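Local coordinates for protein omega-class glutathione S-transferase (Bombyx mori, PDB 3WD6) that binds glutathione and probably works as a glutathione transferase and glutathione-dependent dehydroascorbate reductase, at residues Asp119-Val123 against Tyr177-Ile182; Ala125-Ile129 against Ala154-Ile158. All coordinates share one frame; numbering follows the deposited sequence.

Both contacts belong to the all-helical part of this glutathione transferase, and their centres lie about 11 Å apart. Contact 1 pairs helix 113-125 with the start of helix 177-189; contact 2 sets the junction of helices 113-125 and 127-138, with the first turn of the latter, against helix 145-165. Along the chain the order is 119-123, 125-129, 154-158, 177-182, so the pair in contact 2 closes within the span bridged by contact 1. Ile182 joins them: its CG2 packs on Ser126 OG at 3.8 Å, and its CD1 lies near Ile158. Together they bind four consecutive helices into one bundle, with glutathione nearer contact 1.

Contact 1 of 2, residues Asp119-Val123 against Tyr177-Ile182; sequences DKIIV and YADYMI
Val123 meets Tyr177 at about a right angle, its CG2 methyl 3.6 Å from Tyr177 CE1 and oblique to the ring. The Val123 side chain is the knob of this helix pair, set in a hole formed by Tyr177, Ala178, Met181 and Ile182; CG2 makes its closest side-chain contacts and lies 3.7 Å from Met181 CB. With CG1 anti to the backbone N (chi1 172°), CG2 lies anti to the carbonyl carbon, beside the N, on the side of Tyr177 and Met181. Ile182 forms one wall of that hole, its CG2 against the backbone at 3.7 Å from Val123 CA.

The Tyr177 ring is held from within its own helix too, because Met181 CG lies over the ring centre, 3.6 Å above the plane. From there the bent Met181 chain leads away from Val123. One turn before Val123, the carboxylate of Asp119 rests on the Ala178 methyl, with CG 3.6 Å from Ala178 CB. Ile122 CG2 packs more loosely on the same methyl, at 4.2 Å. The two helix segments run nearly parallel, 18° apart with axes 8.7 Å from each other.

Polar ends look elsewhere: Asp119 OD1 forms a salt bridge with Arg165, and Lys120 NZ one with Glu97. Across the joint the contacts are van der Waals, chiefly apolar, and the Arg165 bridge probably offsets the cost of burying the Asp119 carboxylate against a methyl.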
ATOM      1  N   ASP A 119       1.642 -14.910   8.635  1.00 20.14           N
ATOM      2  CA  ASP A 119       1.491 -13.535   8.195  1.00 18.20           C
ATOM      3  C   ASP A 119       1.721 -13.370   6.699  1.00 18.00           C
ATOM      4  O   ASP A 119       0.940 -12.696   6.033  1.00 19.82           O
ATOM      5  CB  ASP A 119       2.404 -12.615   8.984  1.00 19.04           C
ATOM      6  CG  ASP A 119       1.729 -12.067  10.212  1.00 20.69           C
ATOM      7  OD1 ASP A 119       0.704 -12.667  10.645  1.00 20.75           O
ATOM      8  OD2 ASP A 119       2.210 -11.032  10.727  1.00 20.82           O
ATOM      9  N   LYS A 120       2.763 -13.997   6.161  1.00 17.39           N
ATOM     10  CA  LYS A 120       3.062 -13.858   4.734  1.00 19.97           C
ATOM     11  C   LYS A 120       1.965 -14.505   3.881  1.00 21.07           C
ATOM     12  O   LYS A 120       1.588 -13.980   2.823  1.00 20.16           O
ATOM     13  CB  LYS A 120       4.439 -14.448   4.393  1.00 24.68           C
ATOM     14  CG  LYS A 120       5.559 -14.003   5.338  1.00 22.68           C
ATOM     15  CD  LYS A 120       6.935 -14.146   4.689  1.00 24.65           C
ATOM     16  CE  LYS A 120       7.956 -13.245   5.412  1.00 29.87           C
ATOM     17  NZ  LYS A 120       9.170 -12.901   4.594  1.00 32.81           N
ATOM     18  N   ILE A 121       1.445 -15.638   4.357  1.00 20.27           N
ATOM     19  CA  ILE A 121       0.310 -16.288   3.715  1.00 20.71           C
ATOM     20  C   ILE A 121      -0.869 -15.318   3.653  1.00 20.71           C
ATOM     21  O   ILE A 121      -1.443 -15.063   2.583  1.00 22.58           O
ATOM     22  CB  ILE A 121      -0.061 -17.603   4.455  1.00 22.16           C
ATOM     23  CG1 ILE A 121       1.049 -18.637   4.194  1.00 24.48           C
ATOM     24  CG2 ILE A 121      -1.443 -18.127   4.022  1.00 17.15           C
ATOM     25  CD1 ILE A 121       0.999 -19.895   5.067  1.00 22.30           C
ATOM     26  N   ILE A 122      -1.225 -14.756   4.798  1.00 19.98           N
ATOM     27  CA  ILE A 122      -2.280 -13.761   4.819  1.00 20.14           C
ATOM     28  C   ILE A 122      -2.078 -12.680   3.746  1.00 20.29           C
ATOM     29  O   ILE A 122      -2.994 -12.395   2.978  1.00 19.20           O
ATOM     30  CB  ILE A 122      -2.409 -13.147   6.205  1.00 21.15           C
ATOM     31  CG1 ILE A 122      -3.049 -14.185   7.138  1.00 17.06           C
ATOM     32  CG2 ILE A 122      -3.245 -11.856   6.139  1.00 18.48           C
ATOM     33  CD1 ILE A 122      -2.828 -13.908   8.621  1.00 20.16           C
ATOM     34  N   VAL A 123      -0.883 -12.093   3.680  1.00 20.34           N
ATOM     35  CA  VAL A 123      -0.610 -11.087   2.657  1.00 20.46           C
ATOM     36  C   VAL A 123      -0.887 -11.611   1.246  1.00 20.62           C
ATOM     37  O   VAL A 123      -1.503 -10.905   0.444  1.00 19.91           O
ATOM     38  CB  VAL A 123       0.844 -10.598   2.699  1.00 21.61           C
ATOM     39  CG1 VAL A 123       1.119  -9.708   1.487  1.00 18.00           C
ATOM     40  CG2 VAL A 123       1.119  -9.875   3.996  1.00 18.05           C
ATOM     41  N   TYR A 177       2.787  -6.568  10.238  1.00 16.79           N
ATOM     42  CA  TYR A 177       3.166  -6.740   8.842  1.00 18.08           C
ATOM     43  C   TYR A 177       1.955  -7.133   8.008  1.00 18.11           C
ATOM     44  O   TYR A 177       1.684  -6.532   6.966  1.00 15.51           O
ATOM     45  CB  TYR A 177       4.232  -7.817   8.769  1.00 16.51           C
ATOM     46  CG  TYR A 177       4.668  -8.254   7.396  1.00 19.45           C
ATOM     47  CD1 TYR A 177       3.969  -9.243   6.702  1.00 18.33           C
ATOM     48  CD2 TYR A 177       5.822  -7.736   6.815  1.00 18.01           C
ATOM     49  CE1 TYR A 177       4.403  -9.697   5.455  1.00 18.78           C
ATOM     50  CE2 TYR A 177       6.265  -8.181   5.566  1.00 20.57           C
ATOM     51  CZ  TYR A 177       5.554  -9.164   4.891  1.00 22.16           C
ATOM     52  OH  TYR A 177       5.985  -9.599   3.639  1.00 23.53           O
ATOM     53  N   ALA A 178       1.239  -8.146   8.488  1.00 18.06           N
ATOM     54  CA  ALA A 178       0.075  -8.668   7.793  1.00 18.99           C
ATOM     55  C   ALA A 178      -0.949  -7.539   7.605  1.00 17.97           C
ATOM     56  O   ALA A 178      -1.459  -7.319   6.495  1.00 18.17           O
ATOM     57  CB  ALA A 178      -0.521  -9.827   8.575  1.00 17.31           C
ATOM     58  N   ASP A 179      -1.230  -6.810   8.681  1.00 16.80           N
ATOM     59  CA  ASP A 179      -2.155  -5.696   8.577  1.00 17.13           C
ATOM     60  C   ASP A 179      -1.654  -4.650   7.591  1.00 16.00           C
ATOM     61  O   ASP A 179      -2.353  -4.301   6.641  1.00 18.77           O
ATOM     62  CB  ASP A 179      -2.384  -5.051   9.936  1.00 16.72           C
ATOM     63  CG  ASP A 179      -2.852  -6.046  10.983  1.00 18.74           C
ATOM     64  OD1 ASP A 179      -4.064  -6.406  10.976  1.00 16.76           O
ATOM     65  OD2 ASP A 179      -1.999  -6.448  11.825  1.00 18.09           O
ATOM     66  N   TYR A 180      -0.445  -4.149   7.810  1.00 14.95           N
ATOM     67  CA  TYR A 180       0.053  -3.048   6.991  1.00 15.59           C
ATOM     68  C   TYR A 180       0.218  -3.435   5.533  1.00 18.42           C
ATOM     69  O   TYR A 180       0.011  -2.596   4.645  1.00 17.09           O
ATOM     70  CB  TYR A 180       1.378  -2.506   7.524  1.00 14.32           C
ATOM     71  CG  TYR A 180       1.225  -1.674   8.782  1.00 17.05           C
ATOM     72  CD1 TYR A 180       0.200  -0.720   8.895  1.00 14.96           C
ATOM     73  CD2 TYR A 180       2.081  -1.858   9.871  1.00 14.50           C
ATOM     74  CE1 TYR A 180       0.046   0.042  10.055  1.00 14.41           C
ATOM     75  CE2 TYR A 180       1.934  -1.107  11.035  1.00 15.75           C
ATOM     76  CZ  TYR A 180       0.916  -0.152  11.122  1.00 16.50           C
ATOM     77  OH  TYR A 180       0.786   0.612  12.262  1.00 13.98           O
ATOM     78  N   MET A 181       0.596  -4.690   5.275  1.00 16.54           N
ATOM     79  CA  MET A 181       0.959  -5.083   3.905  1.00 17.97           C
ATOM     80  C   MET A 181      -0.283  -5.324   3.029  1.00 19.57           C
ATOM     81  O   MET A 181      -0.194  -5.325   1.791  1.00 17.92           O
ATOM     82  CB  MET A 181       1.907  -6.293   3.883  1.00 15.02           C
ATOM     83  CG  MET A 181       3.282  -6.024   4.489  1.00 14.78           C
ATOM     84  SD  MET A 181       4.155  -4.643   3.711  1.00 16.47           S
ATOM     85  CE  MET A 181       3.760  -3.292   4.835  1.00 15.21           C
ATOM     86  N   ILE A 182      -1.439  -5.499   3.664  1.00 16.84           N
ATOM     87  CA  ILE A 182      -2.666  -5.621   2.896  1.00 16.51           C
ATOM     88  C   ILE A 182      -3.476  -4.325   2.963  1.00 19.46           C
ATOM     89  O   ILE A 182      -4.365  -4.084   2.131  1.00 17.75           O
ATOM     90  CB  ILE A 182      -3.525  -6.845   3.342  1.00 17.93           C
ATOM     91  CG1 ILE A 182      -4.207  -6.602   4.691  1.00 18.10           C
ATOM     92  CG2 ILE A 182      -2.664  -8.113   3.400  1.00 17.12           C
ATOM     93  CD1 ILE A 182      -4.919  -7.862   5.257  1.00 18.45           C
TER

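Contact 2 of 2, residues Ala125-Ile129 against Ala154-Ile158; sequences ASAPI and ALDFI
Ala125 and Ala154 mark the close point of an apolar packing contact in the helical domain, where the junction of helices 113-125 and 127-138 lies against the middle of helix 145-165. Their CA atoms are 5.8 Å apart, and the Ala154 methyl comes within 3.5 Å of the backbone O of Ala125. Two further residues close on that methyl. Pro128 brings its ring to it through CB, at 3.9 Å, and Ile129 lays CG1 beside it, 3.8 Å from Ala154 CB.

Beyond Ala154, Ile129 continues to Leu155, whose side chain it crosses at about a right angle; the two end methyls, Ile129 CD1 and Leu155 CD2, are 3.6 Å apart. The Ile129 chain gets there with CG1 anti to its carbonyl carbon (chi1 -62°) and CD1 extended beyond it. Ile158 CD1 also faces Ile129 CD1, less closely, at 4.2 Å. Toward the outer side of the contact, the Ala125 methyl meets Phe157 obliquely, 3.5 Å from CD2, and this ring is partly exposed.

Ser126 turns its hydroxyl away from this apolar patch: OG is hydrogen-bonded to Val123 O and to Gln130 NE2, which ties the junction to both flanking helices. Helix 177-189 packs on the same residues, with Trp185 touching Ile129 and Phe186 touching Leu155. Small residues at the close point, with branched side chains filling in around them, form part of the hydrophobic packing of the all-helical C-terminal domain of the glutathione transferase fold.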
ATOM      1  N   ALA A 125      -2.861 -13.977   0.460  1.00 18.99           N
ATOM      2  CA  ALA A 125      -4.316 -14.064   0.373  1.00 20.97           C
ATOM      3  C   ALA A 125      -4.974 -12.778  -0.202  1.00 23.64           C
ATOM      4  O   ALA A 125      -6.102 -12.837  -0.707  1.00 27.32           O
ATOM      5  CB  ALA A 125      -4.934 -14.459   1.733  1.00 15.29           C
ATOM      6  N   SER A 126      -4.297 -11.629  -0.166  1.00 20.77           N
ATOM      7  CA  SER A 126      -4.943 -10.437  -0.736  1.00 23.93           C
ATOM      8  C   SER A 126      -4.733 -10.217  -2.255  1.00 24.09           C
ATOM      9  O   SER A 126      -5.256  -9.240  -2.824  1.00 24.44           O
ATOM     10  CB  SER A 126      -4.574  -9.174   0.033  1.00 19.32           C
ATOM     11  OG  SER A 126      -3.237  -8.780  -0.253  1.00 20.05           O
ATOM     12  N   ALA A 127      -4.003 -11.112  -2.912  1.00 19.88           N
ATOM     13  CA  ALA A 127      -3.773 -10.972  -4.360  1.00 25.68           C
ATOM     14  C   ALA A 127      -5.065 -10.801  -5.193  1.00 27.40           C
ATOM     15  O   ALA A 127      -5.125  -9.932  -6.073  1.00 24.84           O
ATOM     16  CB  ALA A 127      -2.931 -12.133  -4.903  1.00 20.26           C
ATOM     17  N   PRO A 128      -6.102 -11.627  -4.921  1.00 27.38           N
ATOM     18  CA  PRO A 128      -7.374 -11.501  -5.655  1.00 27.98           C
ATOM     19  C   PRO A 128      -8.000 -10.117  -5.486  1.00 28.46           C
ATOM     20  O   PRO A 128      -8.686  -9.617  -6.394  1.00 29.34           O
ATOM     21  CB  PRO A 128      -8.267 -12.561  -5.003  1.00 25.12           C
ATOM     22  CG  PRO A 128      -7.307 -13.577  -4.492  1.00 28.04           C
ATOM     23  CD  PRO A 128      -6.105 -12.792  -4.017  1.00 24.69           C
ATOM     24  N   ILE A 129      -7.770  -9.506  -4.326  1.00 27.32           N
ATOM     25  CA  ILE A 129      -8.245  -8.146  -4.083  1.00 27.28           C
ATOM     26  C   ILE A 129      -7.438  -7.155  -4.918  1.00 26.12           C
ATOM     27  O   ILE A 129      -7.995  -6.274  -5.577  1.00 25.53           O
ATOM     28  CB  ILE A 129      -8.128  -7.782  -2.593  1.00 26.92           C
ATOM     29  CG1 ILE A 129      -9.017  -8.714  -1.770  1.00 24.56           C
ATOM     30  CG2 ILE A 129      -8.472  -6.288  -2.366  1.00 23.90           C
ATOM     31  CD1 ILE A 129      -8.761  -8.644  -0.296  1.00 22.51           C
ATOM     32  N   ALA A 154     -11.192 -14.177  -0.910  1.00 29.63           N
ATOM     33  CA  ALA A 154     -10.078 -13.459  -0.326  1.00 26.74           C
ATOM     34  C   ALA A 154     -10.522 -12.819   0.989  1.00 25.39           C
ATOM     35  O   ALA A 154      -9.889 -13.015   2.038  1.00 24.29           O
ATOM     36  CB  ALA A 154      -9.556 -12.412  -1.306  1.00 25.69           C
ATOM     37  N   LEU A 155     -11.617 -12.066   0.936  1.00 23.78           N
ATOM     38  CA  LEU A 155     -12.133 -11.414   2.130  1.00 24.38           C
ATOM     39  C   LEU A 155     -12.503 -12.449   3.202  1.00 26.86           C
ATOM     40  O   LEU A 155     -12.135 -12.287   4.372  1.00 23.69           O
ATOM     41  CB  LEU A 155     -13.340 -10.547   1.785  1.00 25.77           C
ATOM     42  CG  LEU A 155     -13.083  -9.516   0.679  1.00 27.96           C
ATOM     43  CD1 LEU A 155     -14.382  -8.828   0.296  1.00 25.02           C
ATOM     44  CD2 LEU A 155     -12.022  -8.500   1.100  1.00 23.99           C
ATOM     45  N   ASP A 156     -13.210 -13.511   2.800  1.00 25.79           N
ATOM     46  CA  ASP A 156     -13.614 -14.554   3.734  1.00 26.90           C
ATOM     47  C   ASP A 156     -12.411 -15.073   4.510  1.00 25.14           C
ATOM     48  O   ASP A 156     -12.449 -15.196   5.743  1.00 24.22           O
ATOM     49  CB  ASP A 156     -14.295 -15.729   3.011  1.00 27.54           C
ATOM     50  CG  ASP A 156     -15.645 -15.359   2.416  1.00 29.55           C
ATOM     51  OD1 ASP A 156     -16.249 -14.352   2.855  1.00 26.97           O
ATOM     52  OD2 ASP A 156     -16.113 -16.090   1.503  1.00 29.86           O
ATOM     53  N   PHE A 157     -11.349 -15.391   3.775  1.00 24.19           N
ATOM     54  CA  PHE A 157     -10.167 -16.008   4.365  1.00 23.54           C
ATOM     55  C   PHE A 157      -9.557 -15.058   5.381  1.00 23.36           C
ATOM     56  O   PHE A 157      -9.241 -15.457   6.511  1.00 23.91           O
ATOM     57  CB  PHE A 157      -9.147 -16.356   3.282  1.00 24.52           C
ATOM     58  CG  PHE A 157      -7.893 -16.997   3.807  1.00 23.65           C
ATOM     59  CD1 PHE A 157      -7.823 -18.373   3.973  1.00 20.94           C
ATOM     60  CD2 PHE A 157      -6.772 -16.230   4.118  1.00 23.35           C
ATOM     61  CE1 PHE A 157      -6.669 -18.986   4.444  1.00 20.05           C
ATOM     62  CE2 PHE A 157      -5.607 -16.839   4.597  1.00 24.73           C
ATOM     63  CZ  PHE A 157      -5.555 -18.228   4.755  1.00 21.54           C
ATOM     64  N   ILE A 158      -9.407 -13.796   4.985  1.00 22.64           N
ATOM     65  CA  ILE A 158      -8.781 -12.808   5.854  1.00 22.33           C
ATOM     66  C   ILE A 158      -9.606 -12.560   7.126  1.00 21.04           C
ATOM     67  O   ILE A 158      -9.082 -12.647   8.247  1.00 17.66           O
ATOM     68  CB  ILE A 158      -8.499 -11.514   5.097  1.00 20.60           C
ATOM     69  CG1 ILE A 158      -7.512 -11.815   3.964  1.00 20.17           C
ATOM     70  CG2 ILE A 158      -7.939 -10.465   6.047  1.00 17.35           C
ATOM     71  CD1 ILE A 158      -7.194 -10.625   3.071  1.00 20.90           C
TER